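Long-range contacts in ATP phosphoribosyltransferase regulatory subunit (Thermotoga maritima, PDB 1USY), which is probably required for the first step of histidine biosynthesis and may allow feedback regulation of ATP phosphoribosyltransferase by histidine: residues F10-K15 with S118-G123; D68-V73 with K97-S102; V109-V114 with E214-V219; Y185-E190 with S220-L225; I238-D243 with V250-E255. All coordinates share one frame; numbering follows the deposited sequence.

Interaction 1. Residues F10-K15 with S118-G123; sequences FSFYSK and SEFFEG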
# COMPACT_ATOMS: atom_id res chain seq x y z
N PHE B 10 -14.18 10.38 32.80
CA PHE B 10 -13.74 11.24 33.91
C PHE B 10 -13.72 10.48 35.23
O PHE B 10 -12.78 10.61 36.03
CB PHE B 10 -14.66 12.46 34.06
CG PHE B 10 -14.42 13.26 35.34
CD1 PHE B 10 -13.31 14.11 35.47
CD2 PHE B 10 -15.30 13.16 36.42
CE1 PHE B 10 -13.09 14.84 36.63
CE2 PHE B 10 -15.08 13.89 37.59
CZ PHE B 10 -13.96 14.74 37.69
N SER B 11 -14.79 9.71 35.45
CA SER B 11 -14.94 8.93 36.65
C SER B 11 -13.77 7.95 36.84
O SER B 11 -13.19 7.90 37.92
CB SER B 11 -16.27 8.18 36.60
OG SER B 11 -16.44 7.32 37.73
N PHE B 12 -13.44 7.22 35.78
CA PHE B 12 -12.38 6.22 35.75
C PHE B 12 -11.03 6.87 36.01
O PHE B 12 -10.22 6.34 36.74
CB PHE B 12 -12.35 5.50 34.39
CG PHE B 12 -11.29 4.45 34.29
CD1 PHE B 12 -11.48 3.20 34.91
CD2 PHE B 12 -10.13 4.68 33.57
CE1 PHE B 12 -10.49 2.23 34.84
CE2 PHE B 12 -9.13 3.70 33.47
CZ PHE B 12 -9.31 2.47 34.12
N TYR B 13 -10.82 8.02 35.38
CA TYR B 13 -9.68 8.90 35.59
C TYR B 13 -9.57 9.35 37.05
O TYR B 13 -8.47 9.49 37.58
CB TYR B 13 -9.80 10.12 34.64
CG TYR B 13 -9.08 11.36 35.12
CD1 TYR B 13 -7.67 11.39 35.19
CD2 TYR B 13 -9.78 12.51 35.51
CE1 TYR B 13 -6.99 12.51 35.64
CE2 TYR B 13 -9.10 13.64 35.97
CZ TYR B 13 -7.70 13.63 36.03
OH TYR B 13 -7.01 14.74 36.46
N SER B 14 -10.71 9.61 37.71
CA SER B 14 -10.67 9.93 39.15
C SER B 14 -10.29 8.74 39.99
O SER B 14 -9.48 8.86 40.89
CB SER B 14 -11.99 10.55 39.65
OG SER B 14 -12.41 11.54 38.73
N LYS B 15 -10.87 7.59 39.69
CA LYS B 15 -10.50 6.38 40.41
C LYS B 15 -9.02 6.11 40.29
O LYS B 15 -8.38 5.81 41.30
CB LYS B 15 -11.31 5.18 39.93
CG LYS B 15 -12.78 5.32 40.21
CD LYS B 15 -13.57 4.22 39.50
CE LYS B 15 -15.03 4.59 39.34
NZ LYS B 15 -15.59 5.26 40.54
N SER B 118 -18.87 -2.17 37.82
CA SER B 118 -20.12 -2.21 38.53
C SER B 118 -20.84 -0.86 38.55
O SER B 118 -22.02 -0.78 38.87
CB SER B 118 -19.92 -2.76 39.94
OG SER B 118 -19.07 -1.92 40.65
N GLU B 119 -20.15 0.21 38.17
CA GLU B 119 -20.80 1.52 38.09
C GLU B 119 -21.05 1.98 36.63
O GLU B 119 -21.93 2.79 36.38
CB GLU B 119 -20.06 2.57 38.94
CG GLU B 119 -19.08 3.46 38.18
CD GLU B 119 -18.67 4.75 38.92
OE1 GLU B 119 -18.19 4.64 40.08
OE2 GLU B 119 -18.82 5.87 38.33
N PHE B 120 -20.33 1.41 35.68
CA PHE B 120 -20.55 1.74 34.27
C PHE B 120 -21.64 0.92 33.60
O PHE B 120 -22.22 1.34 32.61
CB PHE B 120 -19.25 1.64 33.47
CG PHE B 120 -18.16 2.59 33.93
CD1 PHE B 120 -16.86 2.44 33.47
CD2 PHE B 120 -18.44 3.61 34.86
CE1 PHE B 120 -15.84 3.30 33.93
CE2 PHE B 120 -17.45 4.48 35.31
CZ PHE B 120 -16.13 4.32 34.84
N PHE B 121 -21.92 -0.25 34.13
CA PHE B 121 -22.89 -1.13 33.53
C PHE B 121 -24.01 -1.36 34.50
O PHE B 121 -23.80 -1.32 35.72
CB PHE B 121 -22.23 -2.43 33.10
CG PHE B 121 -21.15 -2.23 32.11
CD1 PHE B 121 -19.84 -2.04 32.53
CD2 PHE B 121 -21.44 -2.18 30.73
CE1 PHE B 121 -18.80 -1.82 31.61
CE2 PHE B 121 -20.40 -1.94 29.77
CZ PHE B 121 -19.08 -1.77 30.22
N GLU B 122 -25.20 -1.61 33.97
CA GLU B 122 -26.37 -1.66 34.81
C GLU B 122 -26.28 -2.91 35.60
O GLU B 122 -26.49 -2.92 36.82
CB GLU B 122 -27.66 -1.68 33.98
CG GLU B 122 -28.53 -0.43 34.17
CD GLU B 122 -28.12 0.70 33.22
OE1 GLU B 122 -27.24 1.52 33.59
OE2 GLU B 122 -28.69 0.78 32.09
N GLY B 123 -25.93 -3.96 34.89
CA GLY B 123 -26.39 -5.29 35.23
C GLY B 123 -25.69 -5.73 36.44
O GLY B 123 -24.65 -5.16 36.75

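Interaction 2. Residues D68-V73 with K97-S102; sequences DSQIKV and KVPRNS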
# COMPACT_ATOMS: atom_id res chain seq x y z
N ASP B 68 15.33 2.66 32.84
CA ASP B 68 14.38 1.63 33.31
C ASP B 68 13.41 2.06 34.44
O ASP B 68 13.80 2.22 35.60
CB ASP B 68 15.07 0.30 33.62
CG ASP B 68 14.20 -0.89 33.30
OD1 ASP B 68 13.07 -0.98 33.84
OD2 ASP B 68 14.55 -1.79 32.50
N SER B 69 12.13 2.19 34.09
CA SER B 69 11.20 2.97 34.90
C SER B 69 9.92 2.27 35.37
O SER B 69 9.27 1.53 34.63
CB SER B 69 10.83 4.28 34.17
OG SER B 69 10.35 4.04 32.85
N GLN B 70 9.57 2.53 36.63
CA GLN B 70 8.31 2.09 37.18
C GLN B 70 7.16 2.85 36.50
O GLN B 70 7.00 4.04 36.67
CB GLN B 70 8.28 2.31 38.70
CG GLN B 70 9.66 2.21 39.39
CD GLN B 70 9.95 0.81 39.92
OE1 GLN B 70 9.32 0.35 40.86
NE2 GLN B 70 10.92 0.13 39.31
N ILE B 71 6.40 2.13 35.69
CA ILE B 71 5.24 2.66 34.97
C ILE B 71 3.94 2.31 35.70
O ILE B 71 3.69 1.15 35.98
CB ILE B 71 5.25 2.06 33.55
CG1 ILE B 71 5.81 3.08 32.58
CG2 ILE B 71 3.86 1.60 33.10
CD1 ILE B 71 7.28 2.93 32.33
N LYS B 72 3.14 3.34 36.01
CA LYS B 72 1.81 3.18 36.61
C LYS B 72 0.84 4.04 35.85
O LYS B 72 0.58 5.17 36.26
CB LYS B 72 1.79 3.62 38.07
CG LYS B 72 0.95 2.73 38.94
CD LYS B 72 0.76 3.26 40.34
CE LYS B 72 0.05 2.20 41.18
NZ LYS B 72 -0.29 2.65 42.57
N VAL B 73 0.28 3.52 34.75
CA VAL B 73 -0.55 4.35 33.87
C VAL B 73 -2.00 3.91 33.75
O VAL B 73 -2.32 2.75 33.97
CB VAL B 73 0.01 4.44 32.43
CG1 VAL B 73 1.37 5.12 32.43
CG2 VAL B 73 0.04 3.05 31.75
N LYS B 97 0.34 -1.52 35.59
CA LYS B 97 1.43 -1.32 36.57
C LYS B 97 2.61 -2.28 36.32
O LYS B 97 2.48 -3.49 36.44
CB LYS B 97 0.93 -1.44 38.00
CG LYS B 97 2.01 -1.70 39.01
CD LYS B 97 2.30 -0.55 39.96
CE LYS B 97 3.47 -0.97 40.89
NZ LYS B 97 3.87 -0.00 41.93
N VAL B 98 3.75 -1.73 35.93
CA VAL B 98 4.95 -2.52 35.71
C VAL B 98 6.06 -1.78 36.41
O VAL B 98 6.39 -0.66 36.00
CB VAL B 98 5.35 -2.62 34.22
CG1 VAL B 98 6.56 -3.53 34.05
CG2 VAL B 98 4.18 -3.07 33.36
N PRO B 99 6.68 -2.39 37.43
CA PRO B 99 6.52 -3.79 37.81
C PRO B 99 5.52 -4.04 38.93
O PRO B 99 5.31 -3.19 39.81
CB PRO B 99 7.92 -4.18 38.29
CG PRO B 99 8.74 -2.89 38.28
CD PRO B 99 7.74 -1.75 38.23
N ARG B 100 4.90 -5.21 38.87
CA ARG B 100 4.07 -5.74 39.93
C ARG B 100 5.01 -6.20 41.02
O ARG B 100 5.83 -7.09 40.80
CB ARG B 100 3.25 -6.93 39.42
CG ARG B 100 2.60 -7.78 40.50
CD ARG B 100 1.81 -8.96 39.96
NE ARG B 100 2.61 -10.19 39.89
CZ ARG B 100 3.12 -10.69 38.76
NH1 ARG B 100 2.95 -10.07 37.60
NH2 ARG B 100 3.82 -11.81 38.80
N ASN B 101 4.91 -5.58 42.18
CA ASN B 101 5.81 -5.91 43.28
C ASN B 101 5.18 -6.94 44.23
O ASN B 101 5.88 -7.70 44.91
CB ASN B 101 6.28 -4.63 44.02
CG ASN B 101 7.18 -3.74 43.16
OD1 ASN B 101 6.87 -2.57 42.93
ND2 ASN B 101 8.30 -4.31 42.67
N SER B 102 3.85 -6.98 44.24
CA SER B 102 3.13 -7.87 45.13
C SER B 102 1.71 -8.10 44.60
O SER B 102 1.26 -7.41 43.68
CB SER B 102 3.09 -7.27 46.53
OG SER B 102 2.76 -5.88 46.46

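Interaction 3. Residues V109-V114 with E214-V219; sequences VLEIIV and EKFPTV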
# COMPACT_ATOMS: atom_id res chain seq x y z
N VAL B 109 -5.32 -2.77 40.90
CA VAL B 109 -5.87 -2.78 39.53
C VAL B 109 -7.29 -3.34 39.55
O VAL B 109 -8.22 -2.66 39.15
CB VAL B 109 -5.00 -3.56 38.53
CG1 VAL B 109 -5.71 -3.65 37.15
CG2 VAL B 109 -3.60 -2.92 38.43
N LEU B 110 -7.45 -4.54 40.08
CA LEU B 110 -8.76 -5.18 40.11
C LEU B 110 -9.77 -4.25 40.71
O LEU B 110 -10.91 -4.17 40.25
CB LEU B 110 -8.72 -6.43 40.98
CG LEU B 110 -8.63 -7.79 40.29
CD1 LEU B 110 -8.86 -8.78 41.36
CD2 LEU B 110 -9.62 -7.94 39.18
N GLU B 111 -9.37 -3.55 41.75
CA GLU B 111 -10.34 -2.84 42.54
C GLU B 111 -10.91 -1.71 41.71
O GLU B 111 -12.13 -1.53 41.67
CB GLU B 111 -9.76 -2.45 43.90
CG GLU B 111 -9.63 -0.96 44.19
CD GLU B 111 -10.97 -0.29 44.34
OE1 GLU B 111 -11.81 -0.83 45.11
OE2 GLU B 111 -11.19 0.76 43.68
N ILE B 112 -10.06 -1.00 40.97
CA ILE B 112 -10.51 0.05 40.04
C ILE B 112 -11.36 -0.49 38.86
O ILE B 112 -12.42 0.06 38.58
CB ILE B 112 -9.31 0.87 39.54
CG1 ILE B 112 -8.58 1.51 40.70
CG2 ILE B 112 -9.72 1.93 38.54
CD1 ILE B 112 -7.22 2.02 40.31
N ILE B 113 -10.90 -1.54 38.18
CA ILE B 113 -11.63 -2.09 37.04
C ILE B 113 -13.01 -2.59 37.50
O ILE B 113 -14.02 -2.24 36.92
CB ILE B 113 -10.84 -3.23 36.30
CG1 ILE B 113 -9.59 -2.75 35.55
CG2 ILE B 113 -11.74 -3.92 35.28
CD1 ILE B 113 -9.47 -1.33 35.30
N VAL B 114 -13.03 -3.39 38.56
CA VAL B 114 -14.30 -3.93 39.08
C VAL B 114 -15.22 -2.78 39.51
O VAL B 114 -16.39 -2.74 39.09
CB VAL B 114 -14.10 -4.92 40.27
CG1 VAL B 114 -15.42 -5.20 41.02
CG2 VAL B 114 -13.45 -6.22 39.82
N GLU B 214 -15.38 -8.96 49.94
CA GLU B 214 -15.58 -8.01 51.04
C GLU B 214 -15.95 -6.60 50.57
O GLU B 214 -16.90 -5.99 51.07
CB GLU B 214 -14.36 -7.80 51.90
N LYS B 215 -15.19 -6.12 49.60
CA LYS B 215 -15.36 -4.75 49.05
C LYS B 215 -16.53 -4.66 48.06
O LYS B 215 -17.15 -3.59 47.92
CB LYS B 215 -14.08 -4.34 48.33
CG LYS B 215 -14.06 -2.86 47.99
CD LYS B 215 -13.00 -2.07 48.75
CE LYS B 215 -13.16 -0.57 48.54
NZ LYS B 215 -14.25 -0.25 47.60
N PHE B 216 -16.93 -5.68 47.33
CA PHE B 216 -18.05 -5.61 46.39
C PHE B 216 -19.15 -6.63 46.68
O PHE B 216 -19.20 -7.68 46.05
CB PHE B 216 -17.54 -5.75 44.95
CG PHE B 216 -16.49 -4.77 44.62
CD1 PHE B 216 -15.16 -5.14 44.62
CD2 PHE B 216 -16.82 -3.46 44.32
CE1 PHE B 216 -14.17 -4.22 44.29
CE2 PHE B 216 -15.84 -2.54 44.00
CZ PHE B 216 -14.51 -2.92 43.99
N PRO B 217 -20.03 -6.33 47.63
CA PRO B 217 -21.06 -7.30 48.04
C PRO B 217 -22.23 -7.48 47.04
O PRO B 217 -23.06 -8.37 47.27
CB PRO B 217 -21.57 -6.75 49.38
CG PRO B 217 -21.22 -5.26 49.36
CD PRO B 217 -20.07 -5.08 48.43
N THR B 218 -22.29 -6.67 45.99
CA THR B 218 -23.31 -6.79 44.95
C THR B 218 -22.75 -7.36 43.63
O THR B 218 -23.47 -7.41 42.62
CB THR B 218 -24.01 -5.44 44.65
OG1 THR B 218 -23.09 -4.56 43.95
CG2 THR B 218 -24.44 -4.69 45.94
N VAL B 219 -21.48 -7.75 43.60
CA VAL B 219 -21.02 -8.50 42.44
C VAL B 219 -20.87 -9.96 42.86
O VAL B 219 -20.59 -10.25 44.00
CB VAL B 219 -19.71 -7.94 41.74
CG1 VAL B 219 -19.54 -6.42 41.89
CG2 VAL B 219 -18.46 -8.64 42.24

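Interaction 4. Residues Y185-E190 with S220-L225; sequences YRRSPE and SVEIDL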
# COMPACT_ATOMS: atom_id res chain seq x y z
N TYR B 185 -20.11 -26.02 38.20
CA TYR B 185 -20.98 -26.24 39.36
C TYR B 185 -20.51 -25.69 40.69
O TYR B 185 -21.35 -25.49 41.57
CB TYR B 185 -21.20 -27.72 39.58
CG TYR B 185 -22.01 -28.36 38.50
CD1 TYR B 185 -21.40 -29.28 37.60
CD2 TYR B 185 -23.37 -28.06 38.35
CE1 TYR B 185 -22.15 -29.89 36.57
CE2 TYR B 185 -24.13 -28.67 37.34
CZ TYR B 185 -23.52 -29.60 36.47
OH TYR B 185 -24.25 -30.20 35.47
N ARG B 186 -19.20 -25.47 40.86
CA ARG B 186 -18.67 -24.96 42.13
C ARG B 186 -17.70 -23.80 41.99
O ARG B 186 -16.54 -23.88 42.43
CB ARG B 186 -18.05 -26.06 43.02
CG ARG B 186 -18.14 -27.51 42.58
CD ARG B 186 -18.38 -28.50 43.72
NE ARG B 186 -19.80 -28.80 43.75
CZ ARG B 186 -20.59 -29.03 44.82
NH1 ARG B 186 -20.15 -29.05 46.10
NH2 ARG B 186 -21.86 -29.27 44.57
N ARG B 187 -18.20 -22.72 41.41
CA ARG B 187 -17.44 -21.53 41.06
C ARG B 187 -17.33 -20.54 42.23
O ARG B 187 -16.60 -19.55 42.16
CB ARG B 187 -18.08 -20.84 39.84
CG ARG B 187 -18.32 -21.76 38.67
CD ARG B 187 -19.20 -21.18 37.57
NE ARG B 187 -18.96 -19.77 37.31
CZ ARG B 187 -18.13 -19.30 36.39
NH1 ARG B 187 -17.41 -20.15 35.64
NH2 ARG B 187 -17.99 -17.98 36.23
N SER B 188 -18.08 -20.80 43.27
CA SER B 188 -17.98 -20.05 44.51
C SER B 188 -16.57 -20.18 45.13
O SER B 188 -16.05 -21.30 45.24
CB SER B 188 -19.03 -20.61 45.49
OG SER B 188 -19.77 -19.56 46.05
N PRO B 189 -15.97 -19.06 45.58
CA PRO B 189 -14.61 -19.08 46.15
C PRO B 189 -14.51 -20.02 47.34
O PRO B 189 -13.43 -20.53 47.68
CB PRO B 189 -14.41 -17.63 46.63
CG PRO B 189 -15.35 -16.81 45.81
CD PRO B 189 -16.55 -17.70 45.56
N GLU B 190 -15.65 -20.27 47.97
CA GLU B 190 -15.71 -21.06 49.17
C GLU B 190 -15.16 -22.45 48.86
O GLU B 190 -14.55 -23.07 49.73
CB GLU B 190 -17.14 -21.07 49.72
CG GLU B 190 -17.62 -19.69 50.24
CD GLU B 190 -17.97 -18.65 49.15
OE1 GLU B 190 -18.30 -17.47 49.49
OE2 GLU B 190 -17.93 -18.98 47.93
N SER B 220 -21.09 -10.87 41.94
CA SER B 220 -20.86 -12.28 42.15
C SER B 220 -19.41 -12.61 41.70
O SER B 220 -19.09 -12.54 40.51
CB SER B 220 -21.90 -13.06 41.34
OG SER B 220 -21.77 -14.44 41.53
N VAL B 221 -18.54 -12.89 42.67
CA VAL B 221 -17.17 -13.31 42.36
C VAL B 221 -17.11 -14.81 42.17
O VAL B 221 -17.46 -15.55 43.08
CB VAL B 221 -16.10 -12.85 43.41
CG1 VAL B 221 -15.97 -11.34 43.41
CG2 VAL B 221 -16.46 -13.29 44.80
N GLU B 222 -16.68 -15.25 40.98
CA GLU B 222 -16.61 -16.69 40.74
C GLU B 222 -15.25 -17.16 40.23
O GLU B 222 -14.44 -16.40 39.74
CB GLU B 222 -17.76 -17.22 39.87
CG GLU B 222 -18.65 -16.16 39.29
CD GLU B 222 -20.03 -16.64 38.90
OE1 GLU B 222 -20.99 -16.30 39.63
OE2 GLU B 222 -20.17 -17.28 37.83
N ILE B 223 -15.02 -18.44 40.38
CA ILE B 223 -13.73 -18.99 40.13
C ILE B 223 -13.84 -19.93 38.96
O ILE B 223 -14.71 -20.80 38.95
CB ILE B 223 -13.27 -19.74 41.38
CG1 ILE B 223 -13.11 -18.78 42.58
CG2 ILE B 223 -12.05 -20.59 41.05
CD1 ILE B 223 -11.74 -18.07 42.72
N ASP B 224 -13.00 -19.76 37.96
CA ASP B 224 -13.03 -20.60 36.74
C ASP B 224 -11.62 -20.76 36.17
O ASP B 224 -11.02 -19.82 35.70
CB ASP B 224 -13.94 -19.99 35.68
CG ASP B 224 -14.04 -20.86 34.42
OD1 ASP B 224 -13.03 -21.53 34.01
OD2 ASP B 224 -15.12 -20.93 33.78
N LEU B 225 -11.13 -21.98 36.24
CA LEU B 225 -9.75 -22.31 35.88
C LEU B 225 -9.61 -22.90 34.46
O LEU B 225 -8.57 -23.49 34.12
CB LEU B 225 -9.23 -23.31 36.89
CG LEU B 225 -8.83 -22.86 38.31
CD1 LEU B 225 -9.16 -21.39 38.66
CD2 LEU B 225 -9.48 -23.79 39.31

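Interaction 5. Residues I238-D243 with V250-E255; sequences IFTIYD and VAAGGE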
# COMPACT_ATOMS: atom_id res chain seq x y z
N ILE B 238 -5.78 -14.10 36.55
CA ILE B 238 -6.45 -13.62 35.37
C ILE B 238 -7.89 -13.31 35.76
O ILE B 238 -8.47 -13.97 36.62
CB ILE B 238 -6.33 -14.76 34.31
CG1 ILE B 238 -5.02 -14.58 33.54
CG2 ILE B 238 -7.55 -14.88 33.41
CD1 ILE B 238 -4.15 -15.79 33.60
N PHE B 239 -8.48 -12.30 35.15
CA PHE B 239 -9.86 -11.99 35.46
C PHE B 239 -10.64 -11.57 34.18
O PHE B 239 -10.08 -10.96 33.28
CB PHE B 239 -9.95 -10.91 36.54
CG PHE B 239 -9.66 -9.52 36.03
CD1 PHE B 239 -10.68 -8.72 35.54
CD2 PHE B 239 -8.38 -9.04 36.01
CE1 PHE B 239 -10.43 -7.46 35.08
CE2 PHE B 239 -8.14 -7.79 35.56
CZ PHE B 239 -9.16 -6.99 35.10
N THR B 240 -11.91 -11.97 34.12
CA THR B 240 -12.84 -11.46 33.13
C THR B 240 -14.09 -10.91 33.83
O THR B 240 -14.40 -11.32 34.96
CB THR B 240 -13.20 -12.60 32.15
OG1 THR B 240 -13.58 -13.77 32.89
CG2 THR B 240 -11.93 -13.05 31.38
N ILE B 241 -14.77 -9.95 33.22
CA ILE B 241 -15.99 -9.38 33.86
C ILE B 241 -17.15 -9.41 32.88
O ILE B 241 -16.99 -8.99 31.70
CB ILE B 241 -15.78 -7.95 34.40
CG1 ILE B 241 -14.61 -7.87 35.35
CG2 ILE B 241 -16.96 -7.50 35.20
CD1 ILE B 241 -14.52 -6.52 36.06
N TYR B 242 -18.29 -9.94 33.34
CA TYR B 242 -19.49 -10.03 32.50
C TYR B 242 -20.64 -9.18 33.09
O TYR B 242 -20.85 -9.09 34.33
CB TYR B 242 -19.93 -11.48 32.27
CG TYR B 242 -18.85 -12.44 31.84
CD1 TYR B 242 -17.94 -12.95 32.78
CD2 TYR B 242 -18.71 -12.84 30.51
CE1 TYR B 242 -16.96 -13.82 32.42
CE2 TYR B 242 -17.66 -13.74 30.14
CZ TYR B 242 -16.79 -14.21 31.10
OH TYR B 242 -15.74 -15.09 30.81
N ASP B 243 -21.38 -8.55 32.19
CA ASP B 243 -22.60 -7.87 32.62
C ASP B 243 -23.78 -8.78 32.27
O ASP B 243 -23.94 -9.10 31.12
CB ASP B 243 -22.73 -6.51 31.96
CG ASP B 243 -24.06 -5.85 32.23
OD1 ASP B 243 -24.55 -5.90 33.40
OD2 ASP B 243 -24.71 -5.24 31.34
N VAL B 250 -17.20 -7.55 29.62
CA VAL B 250 -17.17 -6.11 29.83
C VAL B 250 -15.77 -5.61 30.26
O VAL B 250 -15.46 -4.45 30.13
CB VAL B 250 -18.31 -5.78 30.81
CG1 VAL B 250 -17.92 -4.81 31.87
CG2 VAL B 250 -19.53 -5.35 30.02
N ALA B 251 -14.93 -6.52 30.72
CA ALA B 251 -13.63 -6.17 31.26
C ALA B 251 -12.77 -7.43 31.28
O ALA B 251 -13.30 -8.53 31.30
CB ALA B 251 -13.81 -5.59 32.66
N ALA B 252 -11.45 -7.29 31.22
CA ALA B 252 -10.51 -8.42 31.24
C ALA B 252 -9.16 -7.85 31.55
O ALA B 252 -8.86 -6.74 31.07
CB ALA B 252 -10.45 -9.16 29.92
N GLY B 253 -8.38 -8.59 32.34
CA GLY B 253 -7.05 -8.21 32.74
C GLY B 253 -6.26 -9.36 33.31
O GLY B 253 -6.64 -10.50 33.13
N GLY B 254 -5.13 -9.07 33.96
CA GLY B 254 -4.34 -10.12 34.58
C GLY B 254 -2.88 -9.85 34.81
O GLY B 254 -2.34 -8.87 34.37
N GLU B 255 -2.25 -10.76 35.54
CA GLU B 255 -0.81 -10.74 35.73
C GLU B 255 -0.08 -11.35 34.52
O GLU B 255 -0.57 -12.30 33.90
CB GLU B 255 -0.46 -11.50 37.00
CG GLU B 255 -0.95 -10.80 38.26
CD GLU B 255 -0.73 -11.61 39.55
OE1 GLU B 255 -0.72 -10.99 40.63
OE2 GLU B 255 -0.61 -12.85 39.50

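Interaction 1. Residues F10-K15 with S118-G123
Helix 6-16 meets the C-terminal end of helix 103-120, with Ser11 and Phe120 nearest in backbone register at 9.4 Å between their CA atoms. Phe121 is the first residue to leave helical geometry, just beyond the contact. Side chains make the contact. Glu119 is shared by two donors one helical turn apart. Ser11 OG donates to Glu119 OE2 at 2.9 Å, and Lys15 NZ makes a salt bridge with Glu119 OE1 at 2.7 Å. Each donor lies well out of the carboxylate plane, by more than 50°. The two long side chains approach from opposite directions, and Lys15 bends at its last torsion (chi4 -41°). Lys15 NZ has a second acidic partner, Glu115. Beneath this polar layer the Phe120 ring presents its edge to helix 6-16. Its CZ lies 4.0 Å from Phe12 CB, and its CE2 lies 3.9 Å from Ser11 OG. Phe12 touches Phe120 through its root, because CG anti to the backbone N (chi1 -179°) carries the ring off onto Ile112, Ile113, Leu93 and Leu95. Another flank of helix 6-16 faces the second subunit, where Phe10 stacks on Phe10 of that subunit. The contact thus docks the N-terminal helix, beside the second subunit, onto a helix packed against the central sheet of a class II aminoacyl-tRNA synthetase-like fold.

Interaction 2. Residues D68-V73 with K97-S102
Gln70 lays its amide end against the Pro99 ring, the two side chains meeting at about a right angle. A bend at chi2 (-93°) folds the glutamine back, putting OE1 3.7 Å and NE2 3.8 Å from Pro99 CD. The peptide before Pro99 is cis, just where strand 86-98 ends. Next to it, Ile71 and Val98 form an antiparallel hydrogen-bonded pair, with Ile71 N to Val98 O at 2.8 Å and Val98 N to Ile71 O at 2.9 Å. Lys72 and Lys97 form the next, non-hydrogen-bonded pair. Lys72 is stretched out beyond CG, whereas Lys97 bends at chi2 (111°), and the two cross obliquely by their methylenes. Lys97 CD sits 3.7 Å from Lys72 CG. Lys72 NZ and Lys97 NZ stay 5.0 Å apart. Lys72 NZ goes to Glu108 in a salt bridge, and Lys97 NZ has a long, weak ion pair with Asp105. Between the two lysines the contact is therefore apolar, and the nearby acids probably offset the like charges at the open end of this hairpin.

Interaction 3. Residues V109-V114 with E214-V219
Val114 and Glu111, one turn apart on helix 103-120, receive the ring of Phe216. Phe216 is the first residue beyond helix 199-215 to leave helical geometry. From CB, the ring carbon CG stands anti to the carbonyl carbon (chi1 -55°) and comes within 3.8 Å of Val114 CG1. Further out, CD1 and CE1 each lie 3.6 Å from the same methyl, which sits over the ring centre, 10° off the normal, in a CH-pi contact. At the tip, CZ is 3.6 Å from Glu111 OE1 and equally far from the Glu111 backbone O. Lys215 CG covers the opposite face toward the rim. The Phe216-Val219 stretch is a type I beta turn leading into strand 220-223, so the ring ties this helix-to-strand connection to the long helix lying on the synthetase-like sheet. An alanine in place of Phe216 would take away the ring and would probably leave a gap between Val114 and Lys215, with the turn less firmly tied to the helix. Lys215 bends at chi2 (113°) and reaches Glu111 OE1 with NZ at 3.5 Å, a rather long salt bridge. Val219 CG1 adds a looser contact to Val114 CG1 at 4.4 Å.

Interaction 4. Residues Y185-E190 with S220-L225
Glu222 OE2 takes two hydrogen bonds from Arg187, one from NE and one from NH2, each 2.8 Å long. This side-on grip is part of a salt-bridge network of Arg187, Glu222 and Asp224, tying the loop after helix 174-185 to strand 220-223 of the main sheet. A bend at chi3 (38°) turns the guanidinium edge to the acids, its plane 64° from the Glu222 carboxylate. Its NH1 makes a weaker bond to Asp224 OD2 at 3.1 Å, and NH2 also pairs with Glu128. Asp224 has further partners in Thr226 and in Lys157 of the histidine pocket, to which Tyr185 also belongs. With a leucine replacing Arg187, Glu222 OE2 would lose both these donors and Glu128 a salt-bridge partner, probably leaving the acids poorly balanced. Pro189 packs on the strand, its CG 3.8 Å from Val221 CG2. Along the backbone, Ile223 N donates to Arg187 O. Ser220 OG holds the other oxygen of Glu222, OE1.

Interaction 5. Residues I238-D243 with V250-E255
The Phe239 ring covers the Gly253 backbone with one face, the peptide N lying toward the rim; the exact closeness of this overlap is doubtful. Its CG lies between the backbone N and the carbonyl carbon (chi1 77°), and this turns the ring across to the neighbouring strand. Gly253 has no side chain on that face to meet it. Phe239 and Gly253 also form a hydrogen-bonded pair, joined by Gly253 N to Phe239 O at 3.1 Å and Phe239 N to Gly253 O at 3.3 Å. The two strands form an antiparallel hairpin in the middle of the class II synthetase-like sheet, their axes 4.5 Å apart. A classic beta bulge interrupts its regular pairing, where Val250 and Ala251 both face Ile241. Ile241 O accepts from Val250 N, and from Ala251 N only weakly at 3.4 Å. Asp243 CB rests 3.9 Å from Val250 CG2. Ile241 packs on the same face as Phe239, with its CB 3.5 Å from Ala251 CB. On the other face, Tyr242 OH and, more weakly, Thr240 OG1 bond Glu128.

In the fold
Interactions 1 and 3 share helix 103-120, with centres 11 Å apart, and join where Phe12 packs on Ile112 and Ile113. Ile113 carries the chain of contacts on into interaction 5, touching Phe239, Ile241 and Ala251. Helix and sheet thus form one core. Interaction 2, another hairpin of the same sheet, reaches interaction 5 through a long, weak ion pair between Arg100 and Glu255. Interactions 3 and 4 cross along the chain; segment 214-219 runs straight into 220-225. Interaction 4 reaches the histidine pocket: Tyr185 touches a bound histidine, and the Asp224 side chain is about 9 Å from one. The Tyr242 side chain of interaction 5 is about 13 Å from a histidine.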